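Local atomic coordinates of minor structural protein 5 (Lactococcus phage Tuc2009, PDB entry 5E7T), a protein that probably serves as an accessory part of the phage baseplate, where its galactose-binding-like beta-sandwich domain may help attachment to saccharides of the host cell surface. Residues T57-N62 / E170-I175; W97-G102 / V163-Q168; S106-R111 / A159-G164; D91-S96 / T174-N179; E40-N45 / K67-G72. All blocks are in the same frame, centred on the assembly; numbering follows the deposited sequence.

Contact 1 (T57-N62 / E170-I175); sequences TMKGTN and EGSFTI
A chi1 of 60° puts CG of Phe173 between its backbone N and carbonyl carbon, which swings the ring over toward Met58; Met58, with CG turned beside its N, lies alongside it and points the same way. The two belong to neighbouring antiparallel strands of the five-strand sheet in a beta sandwich. Met58 CB sits over one ring face, offset toward the rim, 4.1 Å from the centroid of Phe173, and Met58 CG meets Phe173 CE1 at 3.6 Å. Behind them Met58 and Phe173 exchange two backbone hydrogen bonds, and Gly60 and Gly171 exchange another two. Met58 continues onto Leu161 and Val163 of the facing sheet, so this side is apolar core. The other side carries Thr57, Lys59, Ser172 and Thr174, more polar and partly open to solvent. There Lys59, extended as far as CE, bends at chi4 to cross over Glu170, forming a salt bridge in which Glu170 OE2 is met on its syn side: Lys59 NZ is 2.8 Å from Glu170 OE2, lying 29° out of the carboxylate plane.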
# COMPACT_ATOMS: atom_id res chain seq x y z
N THR B 57 4.38 -59.63 -10.61
CA THR B 57 3.80 -60.94 -10.89
C THR B 57 2.71 -60.79 -11.94
O THR B 57 1.76 -60.05 -11.74
CB THR B 57 3.29 -61.53 -9.58
OG1 THR B 57 4.32 -61.48 -8.58
CG2 THR B 57 2.76 -62.92 -9.73
N MET B 58 2.86 -61.49 -13.05
CA MET B 58 1.91 -61.47 -14.15
C MET B 58 1.10 -62.76 -14.09
O MET B 58 1.69 -63.83 -14.06
CB MET B 58 2.66 -61.37 -15.47
CG MET B 58 3.77 -60.35 -15.48
SD MET B 58 3.13 -58.73 -15.84
CE MET B 58 3.58 -58.59 -17.49
N LYS B 59 -0.26 -62.63 -14.04
CA LYS B 59 -1.24 -63.73 -13.89
C LYS B 59 -2.43 -63.51 -14.83
O LYS B 59 -3.03 -62.44 -14.85
CB LYS B 59 -1.74 -63.71 -12.43
CG LYS B 59 -2.31 -65.01 -11.88
CD LYS B 59 -2.36 -64.88 -10.36
CE LYS B 59 -3.05 -66.03 -9.67
NZ LYS B 59 -4.54 -65.99 -9.84
N GLY B 60 -2.80 -64.55 -15.56
CA GLY B 60 -3.94 -64.44 -16.45
C GLY B 60 -4.38 -65.76 -17.03
O GLY B 60 -3.61 -66.73 -17.05
N THR B 61 -5.65 -65.80 -17.52
CA THR B 61 -6.25 -66.97 -18.17
C THR B 61 -6.93 -66.47 -19.44
O THR B 61 -7.91 -65.72 -19.35
CB THR B 61 -7.19 -67.73 -17.19
OG1 THR B 61 -6.73 -67.57 -15.85
CG2 THR B 61 -7.29 -69.20 -17.51
N ASN B 62 -6.38 -66.83 -20.62
CA ASN B 62 -6.84 -66.39 -21.95
C ASN B 62 -6.95 -64.89 -21.96
O ASN B 62 -8.03 -64.30 -22.13
CB ASN B 62 -8.14 -67.07 -22.38
CG ASN B 62 -7.98 -68.52 -22.69
OD1 ASN B 62 -8.70 -69.37 -22.18
ND2 ASN B 62 -7.06 -68.83 -23.59
N GLU B 170 -4.62 -71.23 -16.20
CA GLU B 170 -4.03 -69.94 -15.85
C GLU B 170 -2.55 -70.13 -15.84
O GLU B 170 -2.05 -71.19 -15.43
CB GLU B 170 -4.50 -69.53 -14.45
CG GLU B 170 -4.01 -68.18 -13.98
CD GLU B 170 -4.39 -67.87 -12.56
OE1 GLU B 170 -3.83 -68.50 -11.63
OE2 GLU B 170 -5.27 -67.00 -12.37
N GLY B 171 -1.86 -69.09 -16.26
CA GLY B 171 -0.41 -69.01 -16.23
C GLY B 171 -0.01 -67.81 -15.42
O GLY B 171 -0.70 -66.78 -15.44
N SER B 172 1.12 -67.93 -14.71
CA SER B 172 1.69 -66.83 -13.91
C SER B 172 3.19 -66.97 -13.73
O SER B 172 3.73 -68.07 -13.85
CB SER B 172 1.00 -66.72 -12.54
OG SER B 172 0.96 -67.98 -11.90
N PHE B 173 3.87 -65.86 -13.48
CA PHE B 173 5.29 -65.83 -13.19
C PHE B 173 5.61 -64.60 -12.34
O PHE B 173 4.80 -63.68 -12.27
CB PHE B 173 6.19 -65.91 -14.45
CG PHE B 173 6.01 -64.83 -15.48
CD1 PHE B 173 6.65 -63.60 -15.33
CD2 PHE B 173 5.21 -65.03 -16.60
CE1 PHE B 173 6.46 -62.58 -16.27
CE2 PHE B 173 5.01 -64.01 -17.53
CZ PHE B 173 5.64 -62.80 -17.36
N THR B 174 6.78 -64.60 -11.70
CA THR B 174 7.26 -63.47 -10.92
C THR B 174 8.59 -63.13 -11.51
O THR B 174 9.40 -64.03 -11.74
CB THR B 174 7.28 -63.79 -9.45
OG1 THR B 174 6.00 -64.34 -9.08
CG2 THR B 174 7.57 -62.58 -8.63
N ILE B 175 8.76 -61.86 -11.86
CA ILE B 175 9.95 -61.34 -12.54
C ILE B 175 10.52 -60.17 -11.78
O ILE B 175 9.78 -59.35 -11.24
CB ILE B 175 9.62 -60.98 -14.02
CG1 ILE B 175 10.90 -60.66 -14.84
CG2 ILE B 175 8.56 -59.87 -14.14
CD1 ILE B 175 10.68 -60.32 -16.33

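Contact 2 (W97-G102 / V163-Q168); sequences WNVPAG and VGFFGQ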
# COMPACT_ATOMS: atom_id res chain seq x y z
N TRP B 97 7.88 -69.53 -11.96
CA TRP B 97 7.33 -69.70 -13.31
C TRP B 97 6.29 -70.82 -13.29
O TRP B 97 6.64 -72.00 -13.34
CB TRP B 97 8.46 -69.95 -14.32
CG TRP B 97 8.00 -70.17 -15.74
CD1 TRP B 97 7.69 -71.35 -16.32
CD2 TRP B 97 7.81 -69.16 -16.74
NE1 TRP B 97 7.25 -71.14 -17.61
CE2 TRP B 97 7.33 -69.80 -17.90
CE3 TRP B 97 7.97 -67.77 -16.77
CZ2 TRP B 97 7.07 -69.12 -19.08
CZ3 TRP B 97 7.70 -67.09 -17.93
CH2 TRP B 97 7.24 -67.76 -19.07
N ASN B 98 5.00 -70.45 -13.16
CA ASN B 98 3.88 -71.40 -13.10
C ASN B 98 3.02 -71.30 -14.32
O ASN B 98 1.96 -70.67 -14.29
CB ASN B 98 3.06 -71.23 -11.80
CG ASN B 98 3.90 -71.10 -10.54
OD1 ASN B 98 4.02 -70.01 -9.96
ND2 ASN B 98 4.51 -72.21 -10.09
N VAL B 99 3.50 -71.89 -15.41
CA VAL B 99 2.83 -71.91 -16.71
C VAL B 99 2.61 -73.39 -17.11
O VAL B 99 3.56 -74.11 -17.46
CB VAL B 99 3.61 -71.09 -17.77
CG1 VAL B 99 2.97 -71.22 -19.14
CG2 VAL B 99 3.71 -69.63 -17.36
N PRO B 100 1.35 -73.85 -17.03
CA PRO B 100 1.05 -75.26 -17.33
C PRO B 100 1.24 -75.68 -18.78
O PRO B 100 1.68 -74.88 -19.61
CB PRO B 100 -0.41 -75.41 -16.89
CG PRO B 100 -0.68 -74.25 -16.02
CD PRO B 100 0.14 -73.15 -16.60
N ALA B 101 0.91 -76.96 -19.08
CA ALA B 101 1.02 -77.59 -20.39
C ALA B 101 0.24 -76.88 -21.51
O ALA B 101 0.83 -76.52 -22.54
CB ALA B 101 0.59 -79.04 -20.29
N GLY B 102 -1.06 -76.68 -21.28
CA GLY B 102 -1.94 -76.05 -22.26
C GLY B 102 -1.70 -74.58 -22.49
O GLY B 102 -2.09 -74.05 -23.53
N VAL B 163 2.50 -59.41 -21.51
CA VAL B 163 2.55 -60.87 -21.64
C VAL B 163 1.13 -61.37 -21.89
O VAL B 163 0.18 -60.75 -21.41
CB VAL B 163 3.27 -61.63 -20.49
CG1 VAL B 163 2.46 -61.60 -19.21
CG2 VAL B 163 3.58 -63.07 -20.88
N GLY B 164 1.01 -62.45 -22.66
CA GLY B 164 -0.25 -63.08 -22.99
C GLY B 164 -0.24 -64.53 -22.60
O GLY B 164 0.66 -65.28 -22.99
N PHE B 165 -1.24 -64.92 -21.80
CA PHE B 165 -1.42 -66.29 -21.34
C PHE B 165 -2.68 -66.83 -22.02
O PHE B 165 -3.78 -66.33 -21.78
CB PHE B 165 -1.58 -66.35 -19.82
CG PHE B 165 -0.49 -65.70 -18.99
CD1 PHE B 165 0.61 -66.43 -18.57
CD2 PHE B 165 -0.63 -64.40 -18.54
CE1 PHE B 165 1.57 -65.86 -17.74
CE2 PHE B 165 0.32 -63.83 -17.70
CZ PHE B 165 1.42 -64.57 -17.30
N PHE B 166 -2.49 -67.78 -22.92
CA PHE B 166 -3.59 -68.37 -23.66
C PHE B 166 -3.57 -69.88 -23.57
O PHE B 166 -2.50 -70.50 -23.59
CB PHE B 166 -3.65 -67.86 -25.11
CG PHE B 166 -3.98 -66.40 -25.16
CD1 PHE B 166 -5.30 -65.96 -25.11
CD2 PHE B 166 -2.97 -65.44 -25.20
CE1 PHE B 166 -5.61 -64.61 -25.10
CE2 PHE B 166 -3.29 -64.08 -25.20
CZ PHE B 166 -4.61 -63.67 -25.14
N GLY B 167 -4.75 -70.45 -23.42
CA GLY B 167 -4.92 -71.87 -23.24
C GLY B 167 -5.85 -72.13 -22.07
O GLY B 167 -6.30 -71.18 -21.41
N GLN B 168 -6.12 -73.41 -21.82
CA GLN B 168 -7.06 -73.90 -20.81
C GLN B 168 -6.81 -73.36 -19.41
O GLN B 168 -7.73 -72.79 -18.81
CB GLN B 168 -7.07 -75.44 -20.80
CG GLN B 168 -8.45 -76.05 -20.81
CD GLN B 168 -8.45 -77.34 -21.60
OE1 GLN B 168 -8.71 -77.36 -22.81
NE2 GLN B 168 -8.13 -78.45 -20.92
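At Gly102 and Gly167 two loop pieces come together, with a CA to CA distance of 5.2 Å, where 99-102 and 165-168 run at 46° to each other. Each segment begins in a strand (85-98 and 157-166, in opposite sheets of the sandwich) and runs off its end into a loop. The carbonyl of Gly102 points at the other backbone: its O lies 3.6 Å from Gly167 CA, a CA-H...O contact with an angle of 157° at the hydrogen. Gly167, with a positive phi of 132°, presents only hydrogens here, which lets the oxygen approach. Further in, Val99 CG2 reaches the edge of the Phe165 ring near its plane, 4.4 Å from Phe165 CE1, while the same methyl lies over one face of Trp97. Ile105 touches Trp97, Val99 and Phe165, completing this apolar cluster at the end of the core. Phe166 turns the other way and meets Trp64 edge-to-face. With loose apolar touching and one weak polar contact, the join is held by packing rather than by directional bonds.

Contact 3 (S106-R111 / A159-G164); sequences SAFWMR and AILNVG. With SO4 (sulfate ion), chain H.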
# COMPACT_ATOMS: atom_id res chain seq x y z
N SER B 106 2.81 -65.53 -25.19
CA SER B 106 2.97 -64.76 -26.41
C SER B 106 3.01 -63.26 -26.10
O SER B 106 2.53 -62.84 -25.06
CB SER B 106 1.90 -65.10 -27.44
OG SER B 106 0.64 -64.59 -27.05
N ALA B 107 3.59 -62.47 -27.03
CA ALA B 107 3.81 -61.02 -26.98
C ALA B 107 4.37 -60.61 -25.63
O ALA B 107 3.80 -59.80 -24.91
CB ALA B 107 2.54 -60.26 -27.32
N PHE B 108 5.47 -61.27 -25.26
CA PHE B 108 6.13 -61.06 -23.99
C PHE B 108 7.27 -60.11 -24.24
O PHE B 108 8.33 -60.53 -24.71
CB PHE B 108 6.62 -62.41 -23.38
CG PHE B 108 7.20 -62.31 -21.99
CD1 PHE B 108 6.92 -61.21 -21.17
CD2 PHE B 108 8.01 -63.31 -21.48
CE1 PHE B 108 7.47 -61.10 -19.90
CE2 PHE B 108 8.56 -63.21 -20.19
CZ PHE B 108 8.29 -62.10 -19.41
N TRP B 109 7.03 -58.82 -23.94
CA TRP B 109 8.02 -57.76 -24.16
C TRP B 109 7.81 -56.47 -23.35
O TRP B 109 6.78 -56.32 -22.69
CB TRP B 109 8.11 -57.41 -25.66
CG TRP B 109 6.83 -57.47 -26.46
CD1 TRP B 109 6.57 -58.31 -27.51
CD2 TRP B 109 5.68 -56.60 -26.35
NE1 TRP B 109 5.32 -58.04 -28.03
CE2 TRP B 109 4.75 -57.00 -27.33
CE3 TRP B 109 5.31 -55.57 -25.47
CZ2 TRP B 109 3.51 -56.39 -27.48
CZ3 TRP B 109 4.10 -54.93 -25.65
CH2 TRP B 109 3.21 -55.36 -26.63
N MET B 110 8.81 -55.54 -23.40
CA MET B 110 8.77 -54.19 -22.82
C MET B 110 8.83 -53.30 -24.04
O MET B 110 9.84 -53.28 -24.75
CB MET B 110 9.98 -53.91 -21.94
CG MET B 110 9.81 -54.37 -20.54
SD MET B 110 11.37 -54.19 -19.69
CE MET B 110 11.04 -55.09 -18.29
N ARG B 111 7.71 -52.64 -24.35
CA ARG B 111 7.64 -51.93 -25.61
C ARG B 111 6.93 -50.59 -25.60
O ARG B 111 5.87 -50.43 -24.97
CB ARG B 111 6.97 -52.89 -26.63
CG ARG B 111 6.18 -52.28 -27.80
CD ARG B 111 5.69 -53.33 -28.78
NE ARG B 111 6.71 -54.33 -29.09
CZ ARG B 111 6.53 -55.42 -29.84
NH1 ARG B 111 5.35 -55.65 -30.41
NH2 ARG B 111 7.52 -56.28 -30.01
N ALA B 159 3.61 -47.16 -23.55
CA ALA B 159 4.80 -47.90 -23.14
C ALA B 159 4.34 -48.93 -22.13
O ALA B 159 3.82 -48.55 -21.08
CB ALA B 159 5.82 -46.98 -22.51
N ILE B 160 4.44 -50.23 -22.47
CA ILE B 160 3.97 -51.28 -21.56
C ILE B 160 4.91 -52.47 -21.45
O ILE B 160 5.69 -52.77 -22.37
CB ILE B 160 2.54 -51.77 -21.93
CG1 ILE B 160 2.44 -52.31 -23.37
CG2 ILE B 160 1.49 -50.72 -21.66
CD1 ILE B 160 1.26 -53.09 -23.66
N LEU B 161 4.79 -53.17 -20.32
CA LEU B 161 5.39 -54.47 -20.08
C LEU B 161 4.17 -55.37 -20.28
O LEU B 161 3.21 -55.26 -19.50
CB LEU B 161 5.95 -54.62 -18.66
CG LEU B 161 6.20 -56.06 -18.19
CD1 LEU B 161 7.30 -56.72 -18.95
CD2 LEU B 161 6.54 -56.09 -16.73
N ASN B 162 4.19 -56.20 -21.33
CA ASN B 162 3.08 -57.07 -21.69
C ASN B 162 3.47 -58.53 -21.77
O ASN B 162 4.62 -58.85 -22.09
CB ASN B 162 2.56 -56.61 -23.04
CG ASN B 162 1.29 -57.25 -23.51
OD1 ASN B 162 1.32 -58.18 -24.33
ND2 ASN B 162 0.15 -56.70 -23.09
N VAL B 163 2.50 -59.41 -21.51
CA VAL B 163 2.55 -60.87 -21.64
C VAL B 163 1.13 -61.37 -21.89
O VAL B 163 0.18 -60.75 -21.41
CB VAL B 163 3.27 -61.63 -20.49
CG1 VAL B 163 2.46 -61.60 -19.21
CG2 VAL B 163 3.58 -63.07 -20.88
N GLY B 164 1.01 -62.45 -22.66
CA GLY B 164 -0.25 -63.08 -22.99
C GLY B 164 -0.24 -64.53 -22.60
O GLY B 164 0.66 -65.28 -22.99
S SO4 H . 5.13 -62.89 -30.26
O1 SO4 H . 5.75 -63.50 -31.43
O2 SO4 H . 4.19 -61.84 -30.68
O3 SO4 H . 4.40 -63.93 -29.53
O4 SO4 H . 6.19 -62.29 -29.41
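Trp109 has the amide of Asn162 along one face, the two planes 25° apart, with Ala107 O on that face too; Arg111 CZ lies 3.4 Å above the opposite face of the Trp109 ring, toward the rim. At the indole edge Ile160 CG1 meets Trp109 CZ3 at 3.8 Å. The Phe108 ring lies on the other side of the sheet, with Met110 and Leu161; Asn162 O is at its edge, in plane, and Val163 runs beside it, CB 3.7 Å from Phe108 CD1. Next along, Met110 CG touches Leu161 CD1. These side chains project from adjacent antiparallel strands of the four-strand sheet, paired through Trp109 with Asn162 and Arg111 with Ile160. Between Ser106 and Trp109 the register slips by one residue in a beta bulge, where Ala107 has a positive phi. Here Ala107 N donates to O3 of a sulfate ion, probably from the crystallisation liquor, over 3.0 Å and nearly straight at 175°. Arg111 NE is bound by Thr124 OG1, which helps hold the guanidinium against the indole. One side of the pair thus mixes the indole with polar groups, the other is apolar, and the bulge offers a backbone N-H to the sulfate.

Contact 4 (D91-S96 / T174-N179); sequences DVMFTS and TIRVRN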
# COMPACT_ATOMS: atom_id res chain seq x y z
N ASP B 91 18.45 -56.25 -16.99
CA ASP B 91 18.73 -57.44 -16.19
C ASP B 91 17.38 -57.96 -15.71
O ASP B 91 16.57 -57.19 -15.22
CB ASP B 91 19.63 -57.14 -14.98
CG ASP B 91 21.06 -56.81 -15.32
OD1 ASP B 91 21.41 -56.83 -16.53
OD2 ASP B 91 21.82 -56.47 -14.40
N VAL B 92 17.14 -59.24 -15.90
CA VAL B 92 15.86 -59.85 -15.62
C VAL B 92 16.02 -61.18 -14.85
O VAL B 92 16.95 -61.94 -15.13
CB VAL B 92 15.13 -59.95 -16.98
CG1 VAL B 92 14.69 -61.35 -17.35
CG2 VAL B 92 14.00 -58.96 -17.06
N MET B 93 15.14 -61.44 -13.87
CA MET B 93 15.21 -62.66 -13.07
C MET B 93 13.85 -63.23 -12.80
O MET B 93 12.97 -62.50 -12.35
CB MET B 93 15.96 -62.43 -11.77
CG MET B 93 15.81 -63.52 -10.76
SD MET B 93 17.18 -63.46 -9.63
CE MET B 93 16.49 -64.24 -8.35
N PHE B 94 13.69 -64.53 -13.04
CA PHE B 94 12.42 -65.18 -12.80
C PHE B 94 12.57 -66.00 -11.56
O PHE B 94 13.37 -66.94 -11.54
CB PHE B 94 11.99 -66.04 -14.00
CG PHE B 94 11.68 -65.23 -15.24
CD1 PHE B 94 12.71 -64.77 -16.07
CD2 PHE B 94 10.37 -64.93 -15.59
CE1 PHE B 94 12.42 -64.06 -17.23
CE2 PHE B 94 10.09 -64.19 -16.73
CZ PHE B 94 11.11 -63.77 -17.55
N THR B 95 11.82 -65.62 -10.51
CA THR B 95 11.87 -66.30 -9.22
C THR B 95 10.82 -67.40 -9.11
O THR B 95 10.93 -68.27 -8.25
CB THR B 95 11.80 -65.29 -8.10
OG1 THR B 95 10.51 -64.69 -8.08
CG2 THR B 95 12.82 -64.21 -8.23
N SER B 96 9.81 -67.35 -9.98
CA SER B 96 8.70 -68.30 -10.02
C SER B 96 8.15 -68.33 -11.43
O SER B 96 7.97 -67.28 -12.03
CB SER B 96 7.60 -67.87 -9.04
OG SER B 96 6.29 -68.22 -9.46
N THR B 174 6.78 -64.60 -11.70
CA THR B 174 7.26 -63.47 -10.92
C THR B 174 8.59 -63.13 -11.51
O THR B 174 9.40 -64.03 -11.74
CB THR B 174 7.28 -63.79 -9.45
OG1 THR B 174 6.00 -64.34 -9.08
CG2 THR B 174 7.57 -62.58 -8.63
N ILE B 175 8.76 -61.86 -11.86
CA ILE B 175 9.95 -61.34 -12.54
C ILE B 175 10.52 -60.17 -11.78
O ILE B 175 9.78 -59.35 -11.24
CB ILE B 175 9.62 -60.98 -14.02
CG1 ILE B 175 10.90 -60.66 -14.84
CG2 ILE B 175 8.56 -59.87 -14.14
CD1 ILE B 175 10.68 -60.32 -16.33
N ARG B 176 11.85 -60.10 -11.75
CA ARG B 176 12.58 -59.01 -11.15
C ARG B 176 13.25 -58.26 -12.27
O ARG B 176 13.81 -58.90 -13.17
CB ARG B 176 13.58 -59.54 -10.14
CG ARG B 176 12.88 -60.00 -8.88
CD ARG B 176 13.84 -60.59 -7.91
NE ARG B 176 13.18 -60.90 -6.64
CZ ARG B 176 13.82 -61.39 -5.59
NH1 ARG B 176 15.13 -61.61 -5.63
NH2 ARG B 176 13.15 -61.66 -4.47
N VAL B 177 13.11 -56.94 -12.30
CA VAL B 177 13.69 -56.12 -13.35
C VAL B 177 14.68 -55.17 -12.70
O VAL B 177 14.31 -54.40 -11.82
CB VAL B 177 12.59 -55.40 -14.15
CG1 VAL B 177 13.17 -54.35 -15.08
CG2 VAL B 177 11.74 -56.40 -14.93
N ARG B 178 15.97 -55.28 -13.10
CA ARG B 178 17.10 -54.51 -12.59
C ARG B 178 17.77 -53.72 -13.73
O ARG B 178 17.93 -54.23 -14.83
CB ARG B 178 18.11 -55.46 -11.92
CG ARG B 178 19.40 -54.82 -11.46
CD ARG B 178 20.28 -55.84 -10.79
NE ARG B 178 21.23 -56.46 -11.72
CZ ARG B 178 21.99 -57.51 -11.41
NH1 ARG B 178 21.91 -58.06 -10.21
NH2 ARG B 178 22.83 -58.02 -12.30
N ASN B 179 18.17 -52.47 -13.43
CA ASN B 179 18.84 -51.52 -14.30
C ASN B 179 18.29 -51.45 -15.75
O ASN B 179 19.08 -51.58 -16.71
CB ASN B 179 20.33 -51.75 -14.29
CG ASN B 179 21.02 -51.81 -12.95
OD1 ASN B 179 21.99 -52.56 -12.79
ND2 ASN B 179 20.58 -50.99 -11.98
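Arg178 lies across from Asp91, and its CB packs on Asp91 CB at 3.8 Å. With CG anti to the backbone N (chi1 174°), the chain runs straight to CD and then bends at chi3; Arg178 CD passes 4.0 Å from Asp91 OD2. The bend presents the guanidinium edge to that oxygen: Arg178 NE reaches Asp91 OD2 at 2.7 Å, and Arg178 NH2 comes to Asp91 OD2 at 2.8 Å. NE uses the anti lone pair of the oxygen, while NH2 arrives from above the carboxylate plane; the two flat groups are turned 69° apart. A single oxygen thus takes both prongs of the salt bridge, and Trp138 adds a cation-pi contact to the arginine.

On the same side of the sheet the guanidinium of Arg176 has Thr95 CG2 over one face, 3.7 Å from Arg176 NE, and pairs with Glu55 of the next strand; Met93 lies alongside its chain. The inner side is apolar. Ile175 CG1 sits over a face of Phe94, 4.2 Å from the ring centroid, and Ile175 CD1 also touches Val92 CG2. At Thr95 a beta bulge shifts the register, so Thr174 O accepts from Thr95 N and Thr174 N donates to Ser96 O. These neighbouring strands of the five-strand sheet turn Phe94, Ile175 and Val177 to the core and Arg176 and Arg178 to the other side, as in a beta sandwich and consistent with the galactose-binding-like clan.

Contact 5 (E40-N45 / K67-G72); sequences EGFFKN and KDLGEG
Glu40 starts the segment near a like charge, its OE1 4.5 Å from Glu71 OE2. The Glu40 carboxylate is held by Lys44 NZ in a salt bridge within the segment, which probably eases the proximity. Gly41, at positive phi, lays its CA against the opposite backbone, 3.2 Å from Glu71 O, in a CA-H...O contact. Phe42 follows and carries the apolar part. Its backbone N packs on Gly72 CA, and its CG is anti to that N (chi1 -169°), which sends the ring alongside Leu69. There Leu69 CD2 lies over one face, 4.2 Å from the centroid of the Phe42 ring, Leu69 CD1 touches Phe42 CZ at 3.9 Å, and Gly72 O sits at the ring edge. Lys44 crosses Glu71 obliquely with its aliphatic part, CG 4.0 Å from Glu71 OE1. Asn45 closes the turn through a water, which accepts from Asn45 N at 2.9 Å and donates to both Phe42 O and Asp68 O. Asp68 in turn forms an Asx turn, OD1 accepting from Gly70 N, that helps shape the bend leading into the 3-10 segment 70-72. The 40-45 loop lies against the strands of both sheets: Phe42 and Phe43 rest on Val177 and Pro180 of strand 171-184, Phe42 and Leu69 on Met110 of strand 104-114, and Lys67 and Leu69 bond through their backbones to strand 157-166.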
# COMPACT_ATOMS: atom_id res chain seq x y z
N GLU B 40 8.12 -45.66 -8.26
CA GLU B 40 7.80 -44.53 -9.14
C GLU B 40 8.51 -44.70 -10.50
O GLU B 40 9.36 -45.57 -10.66
CB GLU B 40 8.22 -43.18 -8.51
CG GLU B 40 7.50 -42.76 -7.24
CD GLU B 40 6.04 -42.38 -7.37
OE1 GLU B 40 5.58 -42.11 -8.50
OE2 GLU B 40 5.36 -42.34 -6.32
N GLY B 41 8.18 -43.84 -11.46
CA GLY B 41 8.81 -43.86 -12.78
C GLY B 41 8.57 -45.15 -13.51
O GLY B 41 7.42 -45.57 -13.65
N PHE B 42 9.65 -45.80 -13.94
CA PHE B 42 9.58 -47.09 -14.63
C PHE B 42 8.89 -48.14 -13.75
O PHE B 42 8.09 -48.93 -14.25
CB PHE B 42 10.99 -47.58 -15.03
CG PHE B 42 11.05 -48.76 -15.98
CD1 PHE B 42 11.03 -50.06 -15.50
CD2 PHE B 42 11.19 -48.56 -17.35
CE1 PHE B 42 11.11 -51.14 -16.38
CE2 PHE B 42 11.27 -49.64 -18.23
CZ PHE B 42 11.23 -50.93 -17.73
N PHE B 43 9.17 -48.11 -12.43
CA PHE B 43 8.65 -49.11 -11.50
C PHE B 43 7.34 -48.72 -10.85
O PHE B 43 6.88 -49.41 -9.93
CB PHE B 43 9.72 -49.47 -10.47
CG PHE B 43 10.96 -50.04 -11.11
CD1 PHE B 43 11.01 -51.37 -11.53
CD2 PHE B 43 12.07 -49.24 -11.35
CE1 PHE B 43 12.16 -51.89 -12.13
CE2 PHE B 43 13.22 -49.76 -11.96
CZ PHE B 43 13.25 -51.09 -12.34
N LYS B 44 6.69 -47.67 -11.36
CA LYS B 44 5.43 -47.19 -10.81
C LYS B 44 4.37 -48.29 -10.65
O LYS B 44 3.70 -48.30 -9.63
CB LYS B 44 4.88 -46.01 -11.63
CG LYS B 44 3.55 -45.45 -11.15
CD LYS B 44 3.69 -44.48 -9.97
CE LYS B 44 2.36 -44.14 -9.35
NZ LYS B 44 2.53 -43.22 -8.19
N ASN B 45 4.25 -49.23 -11.61
CA ASN B 45 3.21 -50.27 -11.56
C ASN B 45 3.74 -51.69 -11.36
O ASN B 45 3.04 -52.67 -11.64
CB ASN B 45 2.29 -50.17 -12.77
CG ASN B 45 1.59 -48.84 -12.85
OD1 ASN B 45 1.90 -47.98 -13.68
ND2 ASN B 45 0.67 -48.60 -11.93
N LYS B 67 1.44 -53.95 -17.51
CA LYS B 67 1.74 -52.98 -16.44
C LYS B 67 2.27 -51.76 -17.19
O LYS B 67 3.12 -51.92 -18.06
CB LYS B 67 2.77 -53.51 -15.42
CG LYS B 67 2.38 -54.82 -14.70
CD LYS B 67 1.17 -54.73 -13.77
CE LYS B 67 0.43 -56.04 -13.61
NZ LYS B 67 0.28 -56.42 -12.18
N ASP B 68 1.69 -50.58 -16.96
CA ASP B 68 2.11 -49.37 -17.66
C ASP B 68 3.50 -48.91 -17.25
O ASP B 68 3.77 -48.73 -16.04
CB ASP B 68 1.07 -48.25 -17.49
CG ASP B 68 1.35 -46.94 -18.20
OD1 ASP B 68 2.04 -46.97 -19.25
OD2 ASP B 68 0.87 -45.88 -17.73
N LEU B 69 4.40 -48.76 -18.26
CA LEU B 69 5.78 -48.30 -18.10
C LEU B 69 5.92 -46.85 -18.55
O LEU B 69 7.03 -46.30 -18.53
CB LEU B 69 6.76 -49.15 -18.91
CG LEU B 69 6.80 -50.68 -18.74
CD1 LEU B 69 7.86 -51.25 -19.63
CD2 LEU B 69 7.11 -51.09 -17.31
N GLY B 70 4.81 -46.24 -18.96
CA GLY B 70 4.77 -44.88 -19.49
C GLY B 70 5.46 -43.82 -18.68
O GLY B 70 6.05 -42.89 -19.24
N GLU B 71 5.42 -43.95 -17.35
CA GLU B 71 5.98 -42.97 -16.43
C GLU B 71 7.49 -43.11 -16.28
O GLU B 71 8.12 -42.34 -15.56
CB GLU B 71 5.26 -43.04 -15.08
CG GLU B 71 4.03 -42.15 -15.01
CD GLU B 71 3.54 -41.93 -13.59
OE1 GLU B 71 2.37 -42.28 -13.30
OE2 GLU B 71 4.34 -41.43 -12.75
N GLY B 72 8.05 -44.10 -16.96
CA GLY B 72 9.47 -44.38 -16.93
C GLY B 72 10.22 -44.00 -18.18
O GLY B 72 11.39 -44.35 -18.30
O HOH W 1 5.50 -49.61 -14.16

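Overall arrangement
From the N terminus, contact 5 closes first, joining loop 40-45 to the end of strand 63-68. Contact 1 opens between its two segments, at 57-62, so the two cross, and contact 1 waits until 170-175 to close. Within that long loop contact 4 opens at 91-96, contact 2 at 97-102 and contact 3 at 106-111; contact 3 closes at 159-164 and contact 2 on the same strand at 163-168. Contact 4, enclosing both, ends with contact 1 on strand 171-184. Contacts 1 and 4 build the five-strand sheet and contact 3 the four-strand sheet; contact 2 joins loops running off both sheets, and contact 5 ties loop 40-45 to the margin of the four-strand sheet. Phe173, Phe108 and Phe94 pack between the sheets.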